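Local coordinates for glycoprotein (Chandipura virus, PDB 5MDM) that probably attaches the virus to host-cell receptors and, after endocytosis, drives low-pH-triggered fusion of the viral and endosomal membranes, at residues A61-T66 and D121-V126; I78-H83 and L107-E112; I85-S90 and S164-P169; F57-A62 and I127-H132. All coordinates share one frame; numbering follows the deposited sequence.

Contact 1 (A61-T66 and D121-V126)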
loop_
_atom_site.group_PDB
_atom_site.type_symbol
_atom_site.label_atom_id
_atom_site.label_comp_id
_atom_site.label_asym_id
_atom_site.label_seq_id
_atom_site.Cartn_x
_atom_site.Cartn_y
_atom_site.Cartn_z
ATOM N N ALA A 61 21.228 3.321 36.963
ATOM C CA ALA A 61 21.731 3.952 38.175
ATOM C C ALA A 61 23.093 3.396 38.553
ATOM O O ALA A 61 23.290 2.180 38.589
ATOM C CB ALA A 61 20.751 3.768 39.319
ATOM N N ALA A 62 24.035 4.291 38.831
ATOM C CA ALA A 62 25.367 3.877 39.256
ATOM C C ALA A 62 26.030 4.955 40.096
ATOM O O ALA A 62 26.072 6.118 39.703
ATOM C CB ALA A 62 26.234 3.541 38.050
ATOM N N LYS A 63 26.545 4.563 41.256
ATOM C CA LYS A 63 27.308 5.478 42.096
ATOM C C LYS A 63 28.727 5.642 41.560
ATOM O O LYS A 63 29.442 4.666 41.367
ATOM C CB LYS A 63 27.324 4.996 43.552
ATOM C CG LYS A 63 25.997 5.213 44.271
ATOM C CD LYS A 63 26.019 4.724 45.712
ATOM C CE LYS A 63 26.098 3.209 45.789
ATOM N NZ LYS A 63 25.980 2.724 47.193
ATOM N N TRP A 64 29.122 6.880 41.291
ATOM C CA TRP A 64 30.495 7.171 40.908
ATOM C C TRP A 64 31.267 7.552 42.165
ATOM O O TRP A 64 30.972 8.562 42.805
ATOM C CB TRP A 64 30.554 8.295 39.871
ATOM C CG TRP A 64 29.952 7.937 38.536
ATOM C CD1 TRP A 64 28.875 7.131 38.307
ATOM C CD2 TRP A 64 30.407 8.370 37.247
ATOM N NE1 TRP A 64 28.627 7.042 36.960
ATOM C CE2 TRP A 64 29.555 7.793 36.287
ATOM C CE3 TRP A 64 31.453 9.191 36.814
ATOM C CZ2 TRP A 64 29.714 8.010 34.922
ATOM C CZ3 TRP A 64 31.609 9.405 35.458
ATOM C CH2 TRP A 64 30.743 8.819 34.529
ATOM N N VAL A 65 32.247 6.728 42.519
ATOM C CA VAL A 65 32.946 6.858 43.790
ATOM C C VAL A 65 34.396 7.310 43.638
ATOM O O VAL A 65 35.209 6.635 43.000
ATOM C CB VAL A 65 32.918 5.530 44.572
ATOM C CG1 VAL A 65 33.724 5.650 45.852
ATOM C CG2 VAL A 65 31.484 5.124 44.872
ATOM N N THR A 66 34.702 8.461 44.230
ATOM C CA THR A 66 36.072 8.943 44.348
ATOM C C THR A 66 36.596 8.591 45.731
ATOM O O THR A 66 36.081 9.077 46.741
ATOM C CB THR A 66 36.157 10.466 44.160
ATOM O OG1 THR A 66 35.745 10.811 42.832
ATOM C CG2 THR A 66 37.579 10.949 44.380
ATOM N N ASP A 121 35.648 7.712 51.246
ATOM C CA ASP A 121 35.303 8.055 49.871
ATOM C C ASP A 121 34.037 8.904 49.756
ATOM O O ASP A 121 33.170 8.879 50.633
ATOM C CB ASP A 121 35.175 6.789 49.014
ATOM C CG ASP A 121 34.255 5.755 49.630
ATOM O OD1 ASP A 121 34.430 4.553 49.333
ATOM O OD2 ASP A 121 33.362 6.142 50.412
ATOM N N SER A 122 33.951 9.662 48.667
ATOM C CA SER A 122 32.766 10.454 48.366
ATOM C C SER A 122 32.127 9.916 47.092
ATOM O O SER A 122 32.821 9.428 46.202
ATOM C CB SER A 122 33.129 11.934 48.208
ATOM O OG SER A 122 34.153 12.119 47.243
ATOM N N GLU A 123 30.805 9.997 47.000
ATOM C CA GLU A 123 30.106 9.390 45.871
ATOM C C GLU A 123 28.990 10.254 45.283
ATOM O O GLU A 123 28.329 11.017 45.993
ATOM C CB GLU A 123 29.564 8.012 46.260
ATOM C CG GLU A 123 28.707 8.024 47.508
ATOM C CD GLU A 123 28.242 6.643 47.923
ATOM O OE1 GLU A 123 28.749 5.651 47.360
ATOM O OE2 GLU A 123 27.371 6.552 48.816
ATOM N N PHE A 124 28.796 10.105 43.973
ATOM C CA PHE A 124 27.761 10.804 43.213
ATOM C C PHE A 124 26.831 9.781 42.576
ATOM O O PHE A 124 27.262 9.022 41.714
ATOM C CB PHE A 124 28.406 11.609 42.080
ATOM C CG PHE A 124 28.396 13.095 42.294
ATOM C CD1 PHE A 124 27.536 13.680 43.209
ATOM C CD2 PHE A 124 29.248 13.911 41.566
ATOM C CE1 PHE A 124 27.531 15.053 43.396
ATOM C CE2 PHE A 124 29.249 15.280 41.750
ATOM C CZ PHE A 124 28.389 15.852 42.666
ATOM N N LEU A 125 25.561 9.758 42.973
ATOM C CA LEU A 125 24.613 8.832 42.349
ATOM C C LEU A 125 24.190 9.316 40.962
ATOM O O LEU A 125 23.404 10.254 40.822
ATOM C CB LEU A 125 23.395 8.580 43.238
ATOM C CG LEU A 125 22.402 7.547 42.693
ATOM C CD1 LEU A 125 23.134 6.357 42.085
ATOM C CD2 LEU A 125 21.455 7.079 43.787
ATOM N N VAL A 126 24.718 8.651 39.941
ATOM C CA VAL A 126 24.520 9.053 38.556
ATOM C C VAL A 126 23.439 8.228 37.867
ATOM O O VAL A 126 23.506 6.995 37.839
ATOM C CB VAL A 126 25.835 8.922 37.758
ATOM C CG1 VAL A 126 25.576 9.072 36.265
ATOM C CG2 VAL A 126 26.856 9.947 38.243
#
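Ala-62 and Val-126 form a hydrogen-bonded pair, each backbone N donating to the other's carbonyl. Ala-62 N reaches Val-126 O at 2.9 Å, and the return bond runs from Val-126 N to Ala-62 O. Trp-64 with Phe-124 and Thr-66 with Ser-122 repeat the two-bond scheme. Six bonds thus pair the N-H and C=O groups that the two strands turn to each other at these three pairs. The Trp-64 N to Phe-124 O bond is nearly straight at 172°. Lys-63 with Leu-125 and Val-65 with Glu-123 are the non-hydrogen-bonded pairs between them. Here CA-H groups point at carbonyls already in use, as with Glu-123 CA and Trp-64 O at 3.3 Å. The antiparallel ladder belongs to the elongated sheet of a class III fusion domain, where strand 56-69 also takes backbone bonds from strand 77-85 on its other edge. Two hydroxyls serve a nearby loop: Thr-66 OG1 bonds Pro-110 O, and Ser-122 OG bonds Pro-111 O. On the same face, Val-126 lays CG2 over the five-membered ring of Trp-64, 3.6 Å from its centroid, in a CH-pi contact. On the Lys-63 face, Glu-123 CG sits between its backbone N and carbonyl carbon (chi1 54°), and the extended chain carries OE1 beside Lys-63 CD. Lys-63 NZ stays 4.0 Å from Glu-123 OE1, beyond a salt bridge, and the attraction is probably modest.

Contact 2 (I78-H83 and L107-E112)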
loop_
_atom_site.group_PDB
_atom_site.type_symbol
_atom_site.label_atom_id
_atom_site.label_comp_id
_atom_site.label_asym_id
_atom_site.label_seq_id
_atom_site.Cartn_x
_atom_site.Cartn_y
_atom_site.Cartn_z
ATOM N N ILE A 78 44.493 8.404 45.162
ATOM C CA ILE A 78 43.089 8.564 44.806
ATOM C C ILE A 78 42.685 7.547 43.747
ATOM O O ILE A 78 43.336 7.432 42.708
ATOM C CB ILE A 78 42.800 9.974 44.255
ATOM C CG1 ILE A 78 43.367 11.046 45.187
ATOM C CG2 ILE A 78 41.305 10.172 44.042
ATOM C CD1 ILE A 78 42.704 11.092 46.538
ATOM N N THR A 79 41.613 6.809 44.012
ATOM C CA THR A 79 41.082 5.876 43.027
ATOM C C THR A 79 39.681 6.289 42.604
ATOM O O THR A 79 38.984 6.994 43.332
ATOM C CB THR A 79 41.052 4.428 43.555
ATOM O OG1 THR A 79 40.309 4.375 44.779
ATOM C CG2 THR A 79 42.462 3.921 43.802
ATOM N N HIS A 80 39.278 5.851 41.418
ATOM C CA HIS A 80 37.953 6.156 40.900
ATOM C C HIS A 80 37.237 4.878 40.478
ATOM O O HIS A 80 37.741 4.126 39.645
ATOM C CB HIS A 80 38.056 7.120 39.719
ATOM C CG HIS A 80 38.384 8.528 40.112
ATOM N ND1 HIS A 80 39.082 9.386 39.291
ATOM C CD2 HIS A 80 38.101 9.229 41.236
ATOM C CE1 HIS A 80 39.220 10.553 39.892
ATOM N NE2 HIS A 80 38.632 10.486 41.072
ATOM N N SER A 81 36.066 4.635 41.057
ATOM C CA SER A 81 35.290 3.446 40.722
ATOM C C SER A 81 33.852 3.803 40.362
ATOM O O SER A 81 33.406 4.923 40.602
ATOM C CB SER A 81 35.301 2.453 41.886
ATOM O OG SER A 81 34.637 2.989 43.018
ATOM N N ILE A 82 33.135 2.851 39.772
ATOM C CA ILE A 82 31.711 3.019 39.492
ATOM C C ILE A 82 30.946 1.763 39.891
ATOM O O ILE A 82 31.272 0.664 39.449
ATOM C CB ILE A 82 31.440 3.320 38.006
ATOM C CG1 ILE A 82 32.101 4.638 37.589
ATOM C CG2 ILE A 82 29.945 3.381 37.748
ATOM C CD1 ILE A 82 31.712 5.112 36.202
ATOM N N HIS A 83 29.933 1.930 40.734
ATOM C CA HIS A 83 29.154 0.807 41.237
ATOM C C HIS A 83 27.719 0.855 40.727
ATOM O O HIS A 83 26.930 1.698 41.152
ATOM C CB HIS A 83 29.152 0.802 42.769
ATOM C CG HIS A 83 30.519 0.795 43.376
ATOM N ND1 HIS A 83 31.628 0.324 42.707
ATOM C CD2 HIS A 83 30.958 1.208 44.589
ATOM C CE1 HIS A 83 32.692 0.444 43.483
ATOM N NE2 HIS A 83 32.312 0.978 44.630
ATOM N N LEU A 107 27.552 14.577 35.622
ATOM C CA LEU A 107 28.510 15.455 36.292
ATOM C C LEU A 107 29.873 14.795 36.507
ATOM O O LEU A 107 30.847 15.462 36.856
ATOM C CB LEU A 107 27.931 15.959 37.624
ATOM C CG LEU A 107 28.642 17.105 38.355
ATOM C CD1 LEU A 107 28.984 18.243 37.402
ATOM C CD2 LEU A 107 27.786 17.612 39.507
ATOM N N GLY A 108 29.943 13.485 36.293
ATOM C CA GLY A 108 31.194 12.765 36.442
ATOM C C GLY A 108 31.547 12.467 37.888
ATOM O O GLY A 108 30.682 12.491 38.766
ATOM N N PHE A 109 32.825 12.189 38.136
ATOM C CA PHE A 109 33.293 11.821 39.471
ATOM C C PHE A 109 33.180 12.962 40.483
ATOM O O PHE A 109 33.218 14.135 40.113
ATOM C CB PHE A 109 34.738 11.315 39.415
ATOM C CG PHE A 109 34.871 9.909 38.908
ATOM C CD1 PHE A 109 35.452 9.653 37.678
ATOM C CD2 PHE A 109 34.416 8.841 39.663
ATOM C CE1 PHE A 109 35.578 8.358 37.210
ATOM C CE2 PHE A 109 34.537 7.545 39.198
ATOM C CZ PHE A 109 35.117 7.304 37.969
ATOM N N PRO A 110 33.027 12.610 41.768
ATOM C CA PRO A 110 33.014 13.563 42.883
ATOM C C PRO A 110 34.411 14.093 43.202
ATOM O O PRO A 110 35.399 13.393 42.973
ATOM C CB PRO A 110 32.510 12.718 44.060
ATOM C CG PRO A 110 31.838 11.547 43.441
ATOM C CD PRO A 110 32.607 11.267 42.196
ATOM N N PRO A 111 34.491 15.322 43.733
ATOM C CA PRO A 111 35.776 15.892 44.141
ATOM C C PRO A 111 36.397 15.066 45.258
ATOM O O PRO A 111 35.670 14.442 46.036
ATOM C CB PRO A 111 35.395 17.286 44.651
ATOM C CG PRO A 111 33.951 17.181 45.011
ATOM C CD PRO A 111 33.369 16.234 44.012
ATOM N N GLU A 112 37.725 15.060 45.327
ATOM C CA GLU A 112 38.441 14.268 46.320
ATOM C C GLU A 112 38.107 14.712 47.739
ATOM O O GLU A 112 38.164 15.899 48.060
ATOM C CB GLU A 112 39.950 14.360 46.087
ATOM C CG GLU A 112 40.385 13.969 44.686
ATOM C CD GLU A 112 41.860 14.207 44.451
ATOM O OE1 GLU A 112 42.312 14.052 43.296
ATOM O OE2 GLU A 112 42.570 14.551 45.420
#
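Phe-109 and His-80 stack face to face. Their centroids are 4.3 Å apart and their planes differ by 14°. The packing is tight at the base of the histidine. His-80 CB sits over the phenyl face, 3.6 Å from the ring centroid, and makes a CH-pi contact. The imidazole continues across the same phenyl face, with Phe-109 CG over the imidazole, toward its rim. In His-80, CG lies anti to the carbonyl carbon (chi1 -74°), which turns the imidazole along the phenyl face on which CB already rests. Ser-81 O lies at the phenyl edge, near the ring plane, 3.2 Å from Phe-109 CE2. Ile-82 approaches through CG1, 4.0 Å from Phe-109 CZ. Phe-109 also meets the Trp-64 ring, so the loop 107-112 packs along the sheet formed by strands 56-69 and 77-85, in the fusion domain. The other end is looser, a single side-chain pair at the surface. There the extended Glu-112 chain crosses Ile-78, and its carboxylate carbon CD lies 3.6 Å from Ile-78 CG1. This is a carboxylate against an aliphatic branch, with no polar bond between them. Glu-112 OE2 has a long, weak ion pair with Lys-76. No hydrogen bond joins the two segments. The loop is therefore held to strand 77-85 by ring stacking and dispersion, and a positive charge on His-80, if present, would probably add a cation-pi component.

Contact 3 (I85-S90 and S164-P169)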
loop_
_atom_site.group_PDB
_atom_site.type_symbol
_atom_site.label_atom_id
_atom_site.label_comp_id
_atom_site.label_asym_id
_atom_site.label_seq_id
_atom_site.Cartn_x
_atom_site.Cartn_y
_atom_site.Cartn_z
ATOM N N ILE A 85 23.991 0.208 40.606
ATOM C CA ILE A 85 22.957 -0.129 41.582
ATOM C C ILE A 85 21.574 -0.023 40.954
ATOM O O ILE A 85 21.400 0.633 39.927
ATOM C CB ILE A 85 23.011 0.778 42.831
ATOM C CG1 ILE A 85 22.703 2.229 42.455
ATOM C CG2 ILE A 85 24.360 0.666 43.522
ATOM C CD1 ILE A 85 22.584 3.148 43.647
ATOM N N LYS A 86 20.590 -0.672 41.567
ATOM C CA LYS A 86 19.223 -0.591 41.071
ATOM C C LYS A 86 18.566 0.691 41.561
ATOM O O LYS A 86 18.537 0.959 42.761
ATOM C CB LYS A 86 18.402 -1.804 41.505
ATOM C CG LYS A 86 16.983 -1.798 40.960
ATOM C CD LYS A 86 16.238 -3.070 41.315
ATOM C CE LYS A 86 14.820 -3.022 40.792
ATOM N NZ LYS A 86 14.080 -4.273 41.105
ATOM N N PRO A 87 18.041 1.492 40.626
ATOM C CA PRO A 87 17.421 2.775 40.967
ATOM C C PRO A 87 16.086 2.587 41.665
ATOM O O PRO A 87 15.399 1.593 41.427
ATOM C CB PRO A 87 17.201 3.426 39.602
ATOM C CG PRO A 87 17.071 2.280 38.662
ATOM C CD PRO A 87 17.996 1.221 39.178
ATOM N N THR A 88 15.730 3.531 42.527
ATOM C CA THR A 88 14.402 3.550 43.116
ATOM C C THR A 88 13.460 4.155 42.087
ATOM O O THR A 88 13.906 4.679 41.065
ATOM C CB THR A 88 14.357 4.402 44.395
ATOM O OG1 THR A 88 14.405 5.791 44.049
ATOM C CG2 THR A 88 15.527 4.064 45.305
ATOM N N ARG A 89 12.161 4.081 42.349
ATOM C CA ARG A 89 11.191 4.682 41.449
ATOM C C ARG A 89 11.339 6.201 41.462
ATOM O O ARG A 89 11.187 6.859 40.430
ATOM C CB ARG A 89 9.772 4.262 41.833
ATOM C CG ARG A 89 9.524 2.767 41.700
ATOM C CD ARG A 89 8.079 2.413 41.996
ATOM N NE ARG A 89 7.756 1.058 41.556
ATOM C CZ ARG A 89 6.527 0.546 41.539
ATOM N NH1 ARG A 89 5.496 1.279 41.935
ATOM N NH2 ARG A 89 6.329 -0.697 41.122
ATOM N N SER A 90 11.656 6.746 42.632
ATOM C CA SER A 90 11.841 8.184 42.789
ATOM C C SER A 90 13.018 8.691 41.960
ATOM O O SER A 90 12.913 9.710 41.270
ATOM C CB SER A 90 12.046 8.535 44.262
ATOM O OG SER A 90 12.291 9.921 44.426
ATOM N N SER A 164 21.699 -2.874 37.002
ATOM C CA SER A 164 21.844 -1.423 36.981
ATOM C C SER A 164 20.610 -0.676 36.472
ATOM O O SER A 164 20.290 0.406 36.966
ATOM C CB SER A 164 23.070 -1.029 36.151
ATOM O OG SER A 164 22.986 -1.533 34.829
ATOM N N SER A 165 19.919 -1.247 35.490
ATOM C CA SER A 165 18.847 -0.527 34.806
ATOM C C SER A 165 17.443 -1.077 35.047
ATOM O O SER A 165 17.258 -2.274 35.266
ATOM C CB SER A 165 19.116 -0.477 33.298
ATOM O OG SER A 165 20.246 0.322 33.003
ATOM N N VAL A 166 16.458 -0.182 35.009
ATOM C CA VAL A 166 15.051 -0.577 34.963
ATOM C C VAL A 166 14.387 0.087 33.756
ATOM O O VAL A 166 15.045 0.790 32.991
ATOM C CB VAL A 166 14.284 -0.198 36.249
ATOM C CG1 VAL A 166 14.933 -0.836 37.469
ATOM C CG2 VAL A 166 14.193 1.310 36.399
ATOM N N TRP A 167 13.088 -0.135 33.582
ATOM C CA TRP A 167 12.373 0.444 32.447
ATOM C C TRP A 167 11.125 1.216 32.864
ATOM O O TRP A 167 10.282 0.711 33.607
ATOM C CB TRP A 167 11.999 -0.635 31.433
ATOM C CG TRP A 167 11.372 -0.084 30.190
ATOM C CD1 TRP A 167 12.020 0.419 29.101
ATOM C CD2 TRP A 167 9.970 0.021 29.906
ATOM N NE1 TRP A 167 11.111 0.829 28.154
ATOM C CE2 TRP A 167 9.846 0.597 28.625
ATOM C CE3 TRP A 167 8.810 -0.317 30.609
ATOM C CZ2 TRP A 167 8.609 0.842 28.033
ATOM C CZ3 TRP A 167 7.584 -0.072 30.019
ATOM C CH2 TRP A 167 7.494 0.500 28.745
ATOM N N ILE A 168 11.015 2.446 32.375
ATOM C CA ILE A 168 9.857 3.280 32.650
ATOM C C ILE A 168 9.143 3.599 31.345
ATOM O O ILE A 168 9.771 4.056 30.394
ATOM C CB ILE A 168 10.266 4.605 33.310
ATOM C CG1 ILE A 168 11.340 4.367 34.367
ATOM C CG2 ILE A 168 9.056 5.292 33.921
ATOM C CD1 ILE A 168 10.882 3.483 35.502
ATOM N N PRO A 169 7.827 3.353 31.285
ATOM C CA PRO A 169 7.068 3.757 30.098
ATOM C C PRO A 169 7.005 5.276 30.011
ATOM O O PRO A 169 6.826 5.937 31.035
ATOM C CB PRO A 169 5.676 3.188 30.367
ATOM C CG PRO A 169 5.594 3.081 31.852
ATOM C CD PRO A 169 6.971 2.713 32.298
#
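Ile-85 and Ser-164 lie end to end along one edge of strand 56-69, with their CA atoms 4.9 Å apart. Both bond to the backbone of Ala-61: Ile-85 through its N, Ser-164 through its O. Strand 77-85 thus ends where strand 165-169 takes over that edge. Between the segments themselves there is no hydrogen bond. Ile-85 O and Ser-164 O face each other as two acceptors, 3.2 Å apart. Beyond Ile-85 the chain turns from the sheet through Lys-86 and Pro-87, and Thr-88 takes the N-cap position of helix 89-101. Pro-87 makes the main side-chain contact. Its CD lies 3.3 Å from Ser-164 O, and its CG meets Val-166 CG2 at 3.8 Å. The valine rotamer (chi1 -58°) turns both methyls to use, since CG1 also approaches the proline ring. The extended Lys-86 chain passes Val-166 at about a right angle, with CE 4.0 Å from CG1. Its amino group goes on to a salt bridge with Asp-159. Pro-87 and Val-166 both touch Cys-92 of the helix, which is disulfide-bonded to Cys-59. The join is apolar around Pro-87 and Val-166, with the Lys-86 to Asp-159 salt bridge to one side. Pro-87 has no N-H to offer, and Ser-164 O already accepts from Ala-61 N. Cohesion rests on van der Waals packing and on the bonds each segment makes to strand 56-69.

Contact 4 (F57-A62 and I127-H132)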
loop_
_atom_site.group_PDB
_atom_site.type_symbol
_atom_site.label_atom_id
_atom_site.label_comp_id
_atom_site.label_asym_id
_atom_site.label_seq_id
_atom_site.Cartn_x
_atom_site.Cartn_y
_atom_site.Cartn_z
ATOM N N PHE A 57 11.963 4.269 28.541
ATOM C CA PHE A 57 13.263 4.754 28.943
ATOM C C PHE A 57 13.917 3.712 29.823
ATOM O O PHE A 57 13.280 3.146 30.712
ATOM C CB PHE A 57 13.128 6.060 29.721
ATOM C CG PHE A 57 12.556 7.186 28.919
ATOM C CD1 PHE A 57 11.250 7.595 29.109
ATOM C CD2 PHE A 57 13.324 7.829 27.965
ATOM C CE1 PHE A 57 10.725 8.635 28.372
ATOM C CE2 PHE A 57 12.803 8.866 27.224
ATOM C CZ PHE A 57 11.500 9.269 27.427
ATOM N N LEU A 58 15.188 3.446 29.557
ATOM C CA LEU A 58 15.994 2.643 30.455
ATOM C C LEU A 58 16.631 3.575 31.469
ATOM O O LEU A 58 17.445 4.435 31.120
ATOM C CB LEU A 58 17.051 1.849 29.687
ATOM C CG LEU A 58 16.566 0.538 29.059
ATOM C CD1 LEU A 58 17.624 -0.043 28.135
ATOM C CD2 LEU A 58 16.189 -0.466 30.140
ATOM N N CYS A 59 16.213 3.418 32.720
ATOM C CA CYS A 59 16.742 4.196 33.826
ATOM C C CYS A 59 17.914 3.440 34.450
ATOM O O CYS A 59 17.721 2.451 35.163
ATOM C CB CYS A 59 15.638 4.440 34.860
ATOM S SG CYS A 59 16.062 5.571 36.209
ATOM N N HIS A 60 19.129 3.896 34.153
ATOM C CA HIS A 60 20.338 3.291 34.702
ATOM C C HIS A 60 20.807 4.050 35.937
ATOM O O HIS A 60 20.796 5.273 35.958
ATOM C CB HIS A 60 21.455 3.285 33.658
ATOM C CG HIS A 60 22.810 3.001 34.231
ATOM N ND1 HIS A 60 23.293 1.721 34.405
ATOM C CD2 HIS A 60 23.779 3.833 34.682
ATOM C CE1 HIS A 60 24.504 1.778 34.930
ATOM N NE2 HIS A 60 24.822 3.048 35.110
ATOM N N ALA A 61 21.228 3.321 36.963
ATOM C CA ALA A 61 21.731 3.952 38.175
ATOM C C ALA A 61 23.093 3.396 38.553
ATOM O O ALA A 61 23.290 2.180 38.589
ATOM C CB ALA A 61 20.751 3.768 39.319
ATOM N N ALA A 62 24.035 4.291 38.831
ATOM C CA ALA A 62 25.367 3.877 39.256
ATOM C C ALA A 62 26.030 4.955 40.096
ATOM O O ALA A 62 26.072 6.118 39.703
ATOM C CB ALA A 62 26.234 3.541 38.050
ATOM N N ILE A 127 22.443 8.917 37.313
ATOM C CA ILE A 127 21.391 8.261 36.546
ATOM C C ILE A 127 21.535 8.553 35.055
ATOM O O ILE A 127 21.726 9.701 34.659
ATOM C CB ILE A 127 19.986 8.698 36.993
ATOM C CG1 ILE A 127 19.853 8.637 38.515
ATOM C CG2 ILE A 127 18.937 7.815 36.342
ATOM C CD1 ILE A 127 19.718 7.236 39.058
ATOM N N MET A 128 21.442 7.508 34.238
ATOM C CA MET A 128 21.543 7.640 32.788
ATOM C C MET A 128 20.272 7.125 32.115
ATOM O O MET A 128 19.904 5.960 32.274
ATOM C CB MET A 128 22.766 6.881 32.265
ATOM C CG MET A 128 24.054 7.204 33.010
ATOM S SD MET A 128 25.434 6.132 32.559
ATOM C CE MET A 128 26.553 6.412 33.934
ATOM N N ILE A 129 19.608 8.000 31.365
ATOM C CA ILE A 129 18.338 7.670 30.725
ATOM C C ILE A 129 18.516 7.351 29.246
ATOM O O ILE A 129 18.748 8.245 28.433
ATOM C CB ILE A 129 17.328 8.827 30.864
ATOM C CG1 ILE A 129 16.986 9.063 32.336
ATOM C CG2 ILE A 129 16.067 8.534 30.072
ATOM C CD1 ILE A 129 16.287 7.893 32.992
ATOM N N THR A 130 18.404 6.073 28.899
ATOM C CA THR A 130 18.537 5.649 27.507
ATOM C C THR A 130 17.196 5.201 26.944
ATOM O O THR A 130 16.741 4.100 27.245
ATOM C CB THR A 130 19.535 4.486 27.362
ATOM O OG1 THR A 130 20.819 4.888 27.854
ATOM C CG2 THR A 130 19.666 4.071 25.905
ATOM N N PRO A 131 16.564 6.051 26.118
ATOM C CA PRO A 131 15.261 5.757 25.510
ATOM C C PRO A 131 15.231 4.390 24.825
ATOM O O PRO A 131 16.005 4.147 23.898
ATOM C CB PRO A 131 15.103 6.876 24.479
ATOM C CG PRO A 131 15.897 7.999 25.017
ATOM C CD PRO A 131 17.077 7.369 25.706
ATOM N N HIS A 132 14.350 3.511 25.300
ATOM C CA HIS A 132 14.225 2.156 24.769
ATOM C C HIS A 132 12.761 1.780 24.531
ATOM O O HIS A 132 11.946 1.791 25.454
ATOM C CB HIS A 132 14.883 1.154 25.721
ATOM C CG HIS A 132 14.681 -0.277 25.330
ATOM N ND1 HIS A 132 14.767 -0.713 24.026
ATOM C CD2 HIS A 132 14.403 -1.373 26.076
ATOM C CE1 HIS A 132 14.546 -2.015 23.983
ATOM N NE2 HIS A 132 14.323 -2.440 25.214
#
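Ile-127 fills the hollow between Cys-59 and Ala-61 on one face of the antiparallel pair. Its CG2 lies 3.6 Å from Cys-59 SG. Its CD1 swings the other way and meets the small Ala-61 CB, also at 3.6 Å. Ile-129 fits the next gap in the same manner. Its CG2 rests against Phe-57 CD2 at 3.5 Å, and its CD1 leans on Cys-59. Pro-131 closes the row, with CG beside Phe-57 CE2. Helix 89-101 packs on this face through Ala-95, Leu-96 and Tyr-99, and the Cys-59 to Cys-92 disulfide ties it to the strand. On the opposite face, His-60 CG stands anti to the backbone N (chi1 166°), which lays the imidazole alongside the extended Met-128 chain. The thioether sulfur SD lies 3.5 Å from His-60 CD2, in an oblique Met-aromatic contact. Further along, Leu-58 CG lies 3.8 Å from His-132 CB. Four backbone bonds, two each at Leu-58 with Thr-130 and His-60 with Met-128, set this register. The arrangement is a helix-backed antiparallel sheet of a class III fusion domain, with His-60, a probable pH sensor of the pre-fusion state, next to Met-128, which interacts with host vimentin.

Contacts 1 and 4 are successive parts of one ladder between strands 56-69 and 120-131, and they share Ala-61 and Ala-62. Both are partly buried and rest on backbone hydrogen bonds. Contact 4 has helix 89-101 on one face, whereas contact 1 lies further out and has more polar and charged side chains. Contacts 2 and 3 have no hydrogen bond of their own. Contact 2 is a surface contact, aromatic in character, and lies inside the chain loop closed by contact 1, to which Thr-66 and Pro-110 link it. Contact 3 is partly buried and aliphatic, and sits beside contact 4, where strand 165-169 pairs with strand 56-69.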